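Local atomic coordinates of transcriptional regulator (NtrC family) (Aquifex aeolicus, PDB entry 3DZD), a protein that probably activates transcription by sigma-54 RNA polymerase, using an AAA+ ATPase domain controlled by a response-regulator receiver domain. Residues P146-S151 / F294-P299; E196-G201 / K215-L220. All coordinates share one frame; numbering follows the deposited sequence.

Interaction 1. Residues P146-S151 / F294-P299; sequences PKIAKS and FQIYLP
The Phe294 ring has Ser151 at its edge, with OG close to the ring plane and 3.8 Å from Phe294 CE2; Ser151 CB lies beside it, touching the same ring carbon. Ile148 reaches the ring obliquely, its CG2 branch 4.0 Å from Phe294 CD2, and the two side chains run past each other in opposite directions. The serine hydroxyl makes no hydrogen bond to the ring; its polar partner is the backbone N of Ala153. Ile148 divides its branches between two residues of the strand. CG2 is anti to the backbone N and goes to Phe294, whereas CG1, anti to the carbonyl carbon (chi1 -70°), carries CD1 to the tip of Ile296, 3.6 Å from Ile296 CD1. No hydrogen bond joins 146-151 to 294-299, and the contact rests on van der Waals packing, chiefly of Ile148 with Phe294 and Ile296, the two isoleucines being buried. Strand 294-297 is an outermost strand of the parallel ATPase sheet within this chain, hydrogen-bonded to strand 155-158. Val155 of that neighbour touches Ile148, Phe294 and Ile296, while Leu144 also packs on Ile296, and the last turns of helix 136-149 lie against this edge of the sheet.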
ATOM      1  N   PRO A 146      -8.339  13.849 -17.873  1.00 53.23           N
ATOM      2  CA  PRO A 146      -7.807  14.885 -16.980  1.00 57.88           C
ATOM      3  C   PRO A 146      -8.819  16.004 -16.702  1.00 62.43           C
ATOM      4  O   PRO A 146      -8.760  16.641 -15.648  1.00 70.49           O
ATOM      5  CB  PRO A 146      -6.603  15.439 -17.760  1.00 60.50           C
ATOM      6  CG  PRO A 146      -6.299  14.420 -18.803  1.00 56.95           C
ATOM      7  CD  PRO A 146      -7.612  13.803 -19.152  1.00 56.12           C
ATOM      8  N   LYS A 147      -9.730  16.235 -17.642  1.00 54.55           N
ATOM      9  CA  LYS A 147     -10.779  17.236 -17.475  1.00 60.30           C
ATOM     10  C   LYS A 147     -11.868  16.771 -16.502  1.00 63.50           C
ATOM     11  O   LYS A 147     -12.415  17.562 -15.735  1.00 72.46           O
ATOM     12  CB  LYS A 147     -11.410  17.550 -18.825  1.00 57.26           C
ATOM     13  CG  LYS A 147     -10.437  18.100 -19.850  1.00 63.58           C
ATOM     14  CD  LYS A 147     -11.140  18.373 -21.171  1.00 65.89           C
ATOM     15  CE  LYS A 147     -10.246  19.159 -22.116  1.00 77.88           C
ATOM     16  NZ  LYS A 147     -11.013  19.744 -23.259  1.00 88.95           N
ATOM     17  N   ILE A 148     -12.179  15.480 -16.558  1.00 67.01           N
ATOM     18  CA  ILE A 148     -13.190  14.863 -15.712  1.00 59.03           C
ATOM     19  C   ILE A 148     -12.694  14.717 -14.277  1.00 60.40           C
ATOM     20  O   ILE A 148     -13.463  14.840 -13.328  1.00 63.27           O
ATOM     21  CB  ILE A 148     -13.499  13.440 -16.229  1.00 56.68           C
ATOM     22  CG1 ILE A 148     -14.250  13.491 -17.549  1.00 63.59           C
ATOM     23  CG2 ILE A 148     -14.317  12.653 -15.239  1.00 52.73           C
ATOM     24  CD1 ILE A 148     -14.694  12.126 -18.001  1.00 56.73           C
ATOM     25  N   ALA A 149     -11.396  14.465 -14.134  1.00 53.81           N
ATOM     26  CA  ALA A 149     -10.838  13.920 -12.900  1.00 43.96           C
ATOM     27  C   ALA A 149     -10.842  14.835 -11.686  1.00 51.83           C
ATOM     28  O   ALA A 149     -10.923  14.354 -10.558  1.00 44.75           O
ATOM     29  CB  ALA A 149      -9.436  13.407 -13.144  1.00 43.32           C
ATOM     30  N   LYS A 150     -10.727  16.138 -11.895  1.00 70.44           N
ATOM     31  CA  LYS A 150     -10.580  17.032 -10.757  1.00 85.81           C
ATOM     32  C   LYS A 150     -11.922  17.393 -10.135  1.00 84.63           C
ATOM     33  O   LYS A 150     -11.988  18.140  -9.161  1.00 91.85           O
ATOM     34  CB  LYS A 150      -9.756  18.270 -11.121  1.00 93.73           C
ATOM     35  CG  LYS A 150      -8.263  17.972 -11.250  1.00 91.03           C
ATOM     36  CD  LYS A 150      -7.407  19.215 -11.044  1.00109.58           C
ATOM     37  CE  LYS A 150      -5.925  18.863 -10.931  1.00101.41           C
ATOM     38  NZ  LYS A 150      -5.633  17.996  -9.752  1.00 91.56           N
ATOM     39  N   SER A 151     -12.989  16.836 -10.691  1.00 67.41           N
ATOM     40  CA  SER A 151     -14.311  16.994 -10.111  1.00 62.55           C
ATOM     41  C   SER A 151     -14.544  15.922  -9.056  1.00 60.47           C
ATOM     42  O   SER A 151     -13.753  14.989  -8.922  1.00 55.78           O
ATOM     43  CB  SER A 151     -15.376  16.890 -11.195  1.00 58.89           C
ATOM     44  OG  SER A 151     -16.656  17.129 -10.648  1.00 69.77           O
ATOM     45  N   PHE A 294     -20.898  12.326 -15.177  1.00 39.91           N
ATOM     46  CA  PHE A 294     -20.000  12.211 -16.325  1.00 39.73           C
ATOM     47  C   PHE A 294     -19.995  10.785 -16.849  1.00 39.56           C
ATOM     48  O   PHE A 294     -20.151   9.835 -16.090  1.00 39.41           O
ATOM     49  CB  PHE A 294     -18.565  12.565 -15.951  1.00 39.48           C
ATOM     50  CG  PHE A 294     -18.371  13.994 -15.580  1.00 39.70           C
ATOM     51  CD1 PHE A 294     -18.687  15.003 -16.477  1.00 40.07           C
ATOM     52  CD2 PHE A 294     -17.851  14.332 -14.337  1.00 39.56           C
ATOM     53  CE1 PHE A 294     -18.507  16.329 -16.132  1.00 43.38           C
ATOM     54  CE2 PHE A 294     -17.663  15.651 -13.986  1.00 45.05           C
ATOM     55  CZ  PHE A 294     -17.993  16.656 -14.882  1.00 40.30           C
ATOM     56  N   GLN A 295     -19.782  10.627 -18.145  1.00 39.60           N
ATOM     57  CA  GLN A 295     -19.695   9.295 -18.716  1.00 39.47           C
ATOM     58  C   GLN A 295     -18.509   9.180 -19.646  1.00 39.49           C
ATOM     59  O   GLN A 295     -18.035  10.174 -20.188  1.00 39.49           O
ATOM     60  CB  GLN A 295     -20.967   8.934 -19.477  1.00 39.82           C
ATOM     61  CG  GLN A 295     -22.212   8.914 -18.627  1.00 40.04           C
ATOM     62  CD  GLN A 295     -23.351   8.214 -19.324  1.00 40.34           C
ATOM     63  OE1 GLN A 295     -24.425   8.787 -19.515  1.00 44.00           O
ATOM     64  NE2 GLN A 295     -23.121   6.964 -19.725  1.00 40.43           N
ATOM     65  N   ILE A 296     -18.033   7.950 -19.817  1.00 39.23           N
ATOM     66  CA  ILE A 296     -16.997   7.654 -20.779  1.00 39.44           C
ATOM     67  C   ILE A 296     -17.363   6.323 -21.391  1.00 39.09           C
ATOM     68  O   ILE A 296     -17.747   5.392 -20.677  1.00 39.27           O
ATOM     69  CB  ILE A 296     -15.616   7.505 -20.114  1.00 38.91           C
ATOM     70  CG1 ILE A 296     -15.207   8.796 -19.414  1.00 39.17           C
ATOM     71  CG2 ILE A 296     -14.568   7.072 -21.139  1.00 38.72           C
ATOM     72  CD1 ILE A 296     -14.018   8.639 -18.488  1.00 38.60           C
ATOM     73  N   TYR A 297     -17.243   6.239 -22.710  1.00 39.66           N
ATOM     74  CA  TYR A 297     -17.477   5.001 -23.430  1.00 39.83           C
ATOM     75  C   TYR A 297     -16.155   4.467 -23.976  1.00 39.37           C
ATOM     76  O   TYR A 297     -15.481   5.157 -24.730  1.00 39.24           O
ATOM     77  CB  TYR A 297     -18.453   5.239 -24.587  1.00 40.19           C
ATOM     78  CG  TYR A 297     -18.627   4.027 -25.461  1.00 40.15           C
ATOM     79  CD1 TYR A 297     -19.387   2.951 -25.034  1.00 40.03           C
ATOM     80  CD2 TYR A 297     -18.023   3.948 -26.702  1.00 40.42           C
ATOM     81  CE1 TYR A 297     -19.545   1.837 -25.819  1.00 40.72           C
ATOM     82  CE2 TYR A 297     -18.178   2.848 -27.500  1.00 40.23           C
ATOM     83  CZ  TYR A 297     -18.940   1.789 -27.057  1.00 40.10           C
ATOM     84  OH  TYR A 297     -19.094   0.668 -27.841  1.00 40.18           O
ATOM     85  N   LEU A 298     -15.780   3.257 -23.578  1.00 39.20           N
ATOM     86  CA  LEU A 298     -14.613   2.589 -24.153  1.00 38.90           C
ATOM     87  C   LEU A 298     -15.048   1.653 -25.264  1.00 38.82           C
ATOM     88  O   LEU A 298     -15.794   0.716 -25.021  1.00 39.09           O
ATOM     89  CB  LEU A 298     -13.869   1.759 -23.097  1.00 38.24           C
ATOM     90  CG  LEU A 298     -13.413   2.478 -21.835  1.00 38.44           C
ATOM     91  CD1 LEU A 298     -12.511   1.577 -20.984  1.00 38.31           C
ATOM     92  CD2 LEU A 298     -12.706   3.778 -22.204  1.00 38.11           C
ATOM     93  N   PRO A 299     -14.563   1.888 -26.485  1.00 39.68           N
ATOM     94  CA  PRO A 299     -14.915   1.039 -27.637  1.00 39.86           C
ATOM     95  C   PRO A 299     -14.313  -0.369 -27.535  1.00 39.98           C
ATOM     96  O   PRO A 299     -13.261  -0.526 -26.924  1.00 39.42           O
ATOM     97  CB  PRO A 299     -14.271   1.762 -28.827  1.00 40.53           C
ATOM     98  CG  PRO A 299     -13.574   2.959 -28.278  1.00 39.59           C
ATOM     99  CD  PRO A 299     -13.525   2.880 -26.801  1.00 39.04           C
TER

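Interaction 2. Residues E196-G201 / K215-L220; sequences ESELFG and KGKLEL
Lys217 N donates to Glu198 O, whose position is less certain, and Leu218 N to Leu199 O (3.1 Å, 158° at the hydrogen, on a lone pair in the carbonyl plane), tying the end of helix 195-200 to the short helix 217-220. The N-cap residue Gly216 adds a CA-H...O contact, its CA 3.2 Å from Leu199 O. Among apolar groups, Leu218 CD1 sits over one face of the Phe200 ring in a CH-pi contact, 3.9 Å from the centroid, and Leu199 CD2 packs on Leu218 CG. In the charged pair, side by side and both bent at chi2, Lys217 CE is 3.5 Å from Glu198 OE1, but Lys217 NZ, 4.2 Å from that oxygen, is too far for a salt bridge. Lys217 NZ bonds weakly to Asp184 O, and Glu198 OE2 has a long, weak ion pair with Lys214. With an alanine in place of Lys217, the Glu198 carboxylate would probably lose a nearby positive charge and packed methylene, and Asp184 O its hydrogen bond. The contact closes the base of the GAFTGA loop, which in relatives engages sigma-54. Val245 of helix 236-248 touches Phe200 and Leu218, Leu185 of strand 182-186 meets Glu198 and Leu199, and Leu226 of strand 225-229 meets Lys217 and Leu218.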
ATOM      1  N   GLU A 196     -23.277  -6.424  -0.040  1.00 70.75           N
ATOM      2  CA  GLU A 196     -23.699  -5.488   1.000  1.00 64.18           C
ATOM      3  C   GLU A 196     -22.737  -5.473   2.188  1.00 59.89           C
ATOM      4  O   GLU A 196     -22.642  -4.481   2.909  1.00 62.98           O
ATOM      5  CB  GLU A 196     -25.115  -5.810   1.478  1.00 68.26           C
ATOM      6  CG  GLU A 196     -25.594  -4.938   2.628  1.00 63.24           C
ATOM      7  CD  GLU A 196     -27.065  -5.137   2.941  1.00 73.60           C
ATOM      8  OE1 GLU A 196     -27.716  -5.948   2.249  1.00 75.57           O
ATOM      9  OE2 GLU A 196     -27.570  -4.484   3.878  1.00 80.03           O
ATOM     10  N   SER A 197     -22.026  -6.576   2.382  1.00 62.17           N
ATOM     11  CA  SER A 197     -21.067  -6.688   3.473  1.00 65.16           C
ATOM     12  C   SER A 197     -19.715  -6.105   3.086  1.00 65.34           C
ATOM     13  O   SER A 197     -19.036  -5.483   3.903  1.00 66.06           O
ATOM     14  CB  SER A 197     -20.896  -8.154   3.870  1.00 66.70           C
ATOM     15  OG  SER A 197     -19.674  -8.352   4.558  1.00 75.40           O
ATOM     16  N   GLU A 198     -19.320  -6.327   1.841  1.00 65.96           N
ATOM     17  CA  GLU A 198     -18.067  -5.792   1.327  1.00 64.47           C
ATOM     18  C   GLU A 198     -18.074  -4.274   1.375  1.00 60.70           C
ATOM     19  O   GLU A 198     -17.051  -3.644   1.635  1.00 61.13           O
ATOM     20  CB  GLU A 198     -17.851  -6.256  -0.114  1.00 61.77           C
ATOM     21  CG  GLU A 198     -17.405  -7.685  -0.222  1.00 65.36           C
ATOM     22  CD  GLU A 198     -15.992  -7.867   0.270  1.00 78.37           C
ATOM     23  OE1 GLU A 198     -15.065  -7.371  -0.408  1.00 80.16           O
ATOM     24  OE2 GLU A 198     -15.807  -8.504   1.333  1.00 83.31           O
ATOM     25  N   LEU A 199     -19.238  -3.694   1.116  1.00 47.46           N
ATOM     26  CA  LEU A 199     -19.380  -2.248   1.055  1.00 52.07           C
ATOM     27  C   LEU A 199     -19.476  -1.625   2.441  1.00 52.23           C
ATOM     28  O   LEU A 199     -18.777  -0.657   2.748  1.00 48.25           O
ATOM     29  CB  LEU A 199     -20.634  -1.868   0.258  1.00 50.88           C
ATOM     30  CG  LEU A 199     -20.539  -1.704  -1.257  1.00 56.72           C
ATOM     31  CD1 LEU A 199     -21.880  -1.244  -1.826  1.00 57.96           C
ATOM     32  CD2 LEU A 199     -19.447  -0.714  -1.616  1.00 51.71           C
ATOM     33  N   PHE A 200     -20.360  -2.179   3.266  1.00 54.06           N
ATOM     34  CA  PHE A 200     -20.719  -1.566   4.543  1.00 52.24           C
ATOM     35  C   PHE A 200     -19.912  -2.084   5.728  1.00 51.81           C
ATOM     36  O   PHE A 200     -19.915  -1.486   6.799  1.00 54.32           O
ATOM     37  CB  PHE A 200     -22.215  -1.741   4.806  1.00 51.52           C
ATOM     38  CG  PHE A 200     -23.078  -0.991   3.840  1.00 56.61           C
ATOM     39  CD1 PHE A 200     -23.401   0.336   4.070  1.00 53.55           C
ATOM     40  CD2 PHE A 200     -23.547  -1.603   2.693  1.00 55.02           C
ATOM     41  CE1 PHE A 200     -24.186   1.037   3.177  1.00 54.45           C
ATOM     42  CE2 PHE A 200     -24.332  -0.910   1.794  1.00 56.87           C
ATOM     43  CZ  PHE A 200     -24.653   0.413   2.035  1.00 55.44           C
ATOM     44  N   GLY A 201     -19.213  -3.191   5.536  1.00 46.27           N
ATOM     45  CA  GLY A 201     -18.477  -3.789   6.627  1.00 54.92           C
ATOM     46  C   GLY A 201     -19.424  -4.305   7.688  1.00 54.12           C
ATOM     47  O   GLY A 201     -20.629  -4.029   7.656  1.00 52.77           O
ATOM     48  N   LYS A 215     -13.954  -3.340   8.374  1.00 67.09           N
ATOM     49  CA  LYS A 215     -14.305  -2.095   7.693  1.00 68.93           C
ATOM     50  C   LYS A 215     -14.809  -2.358   6.273  1.00 65.75           C
ATOM     51  O   LYS A 215     -14.242  -3.171   5.537  1.00 56.78           O
ATOM     52  CB  LYS A 215     -13.095  -1.158   7.635  1.00 60.83           C
ATOM     53  CG  LYS A 215     -12.216  -1.193   8.866  1.00 68.22           C
ATOM     54  CD  LYS A 215     -11.012  -0.271   8.727  1.00 71.68           C
ATOM     55  CE  LYS A 215     -11.343   1.157   9.143  1.00 72.47           C
ATOM     56  NZ  LYS A 215     -10.134   1.912   9.597  1.00 75.81           N
ATOM     57  N   GLY A 216     -15.870  -1.662   5.885  1.00 67.00           N
ATOM     58  CA  GLY A 216     -16.379  -1.771   4.531  1.00 61.53           C
ATOM     59  C   GLY A 216     -15.547  -0.968   3.551  1.00 58.02           C
ATOM     60  O   GLY A 216     -14.781  -0.087   3.950  1.00 53.12           O
ATOM     61  N   LYS A 217     -15.696  -1.278   2.268  1.00 48.57           N
ATOM     62  CA  LYS A 217     -14.999  -0.563   1.209  1.00 48.11           C
ATOM     63  C   LYS A 217     -15.386   0.919   1.205  1.00 47.63           C
ATOM     64  O   LYS A 217     -14.560   1.784   0.914  1.00 45.87           O
ATOM     65  CB  LYS A 217     -15.325  -1.179  -0.155  1.00 49.44           C
ATOM     66  CG  LYS A 217     -15.118  -2.674  -0.237  1.00 53.00           C
ATOM     67  CD  LYS A 217     -13.678  -3.027  -0.576  1.00 63.31           C
ATOM     68  CE  LYS A 217     -13.592  -4.363  -1.313  1.00 56.47           C
ATOM     69  NZ  LYS A 217     -12.205  -4.677  -1.750  1.00 60.84           N
ATOM     70  N   LEU A 218     -16.644   1.215   1.509  1.00 43.15           N
ATOM     71  CA  LEU A 218     -17.067   2.612   1.590  1.00 50.93           C
ATOM     72  C   LEU A 218     -16.086   3.389   2.465  1.00 47.21           C
ATOM     73  O   LEU A 218     -15.571   4.432   2.071  1.00 48.57           O
ATOM     74  CB  LEU A 218     -18.485   2.726   2.154  1.00 49.97           C
ATOM     75  CG  LEU A 218     -19.624   2.437   1.178  1.00 53.92           C
ATOM     76  CD1 LEU A 218     -20.910   2.081   1.909  1.00 46.56           C
ATOM     77  CD2 LEU A 218     -19.829   3.630   0.272  1.00 55.41           C
ATOM     78  N   GLU A 219     -15.813   2.838   3.641  1.00 61.25           N
ATOM     79  CA  GLU A 219     -14.926   3.444   4.621  1.00 67.28           C
ATOM     80  C   GLU A 219     -13.458   3.441   4.191  1.00 59.89           C
ATOM     81  O   GLU A 219     -12.716   4.379   4.482  1.00 55.26           O
ATOM     82  CB  GLU A 219     -15.078   2.688   5.937  1.00 66.07           C
ATOM     83  CG  GLU A 219     -14.291   3.243   7.088  1.00 73.26           C
ATOM     84  CD  GLU A 219     -14.638   2.535   8.379  1.00 83.56           C
ATOM     85  OE1 GLU A 219     -15.539   1.667   8.345  1.00 81.38           O
ATOM     86  OE2 GLU A 219     -14.017   2.844   9.421  1.00 90.41           O
ATOM     87  N   LEU A 220     -13.040   2.380   3.508  1.00 45.65           N
ATOM     88  CA  LEU A 220     -11.651   2.259   3.064  1.00 46.98           C
ATOM     89  C   LEU A 220     -11.329   3.268   1.966  1.00 49.20           C
ATOM     90  O   LEU A 220     -10.164   3.541   1.679  1.00 48.71           O
ATOM     91  CB  LEU A 220     -11.369   0.842   2.561  1.00 47.35           C
ATOM     92  CG  LEU A 220     -11.281  -0.249   3.631  1.00 49.98           C
ATOM     93  CD1 LEU A 220     -11.570  -1.617   3.045  1.00 48.31           C
ATOM     94  CD2 LEU A 220      -9.925  -0.229   4.297  1.00 50.80           C
TER

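Both interactions belong to the sigma-54 interaction domain, a P-loop ATPase core, and lie about 25 Å apart between centres; their nearest atoms are about 15 Å apart, so they do not touch. Interaction 2 is nested along the chain inside the loop closed by interaction 1. They are associated with opposite margins of one parallel sheet: 294-299 includes one outermost strand, while residues of interaction 2 pack on strand 182-186 at the other. The Ile296 side chain of interaction 1 is about 11 Å from bound ADP, near the nucleotide but too far to touch it. Interaction 2 approaches the second subunit, where Pro125 packs on Leu220 and Gln126 on Lys217.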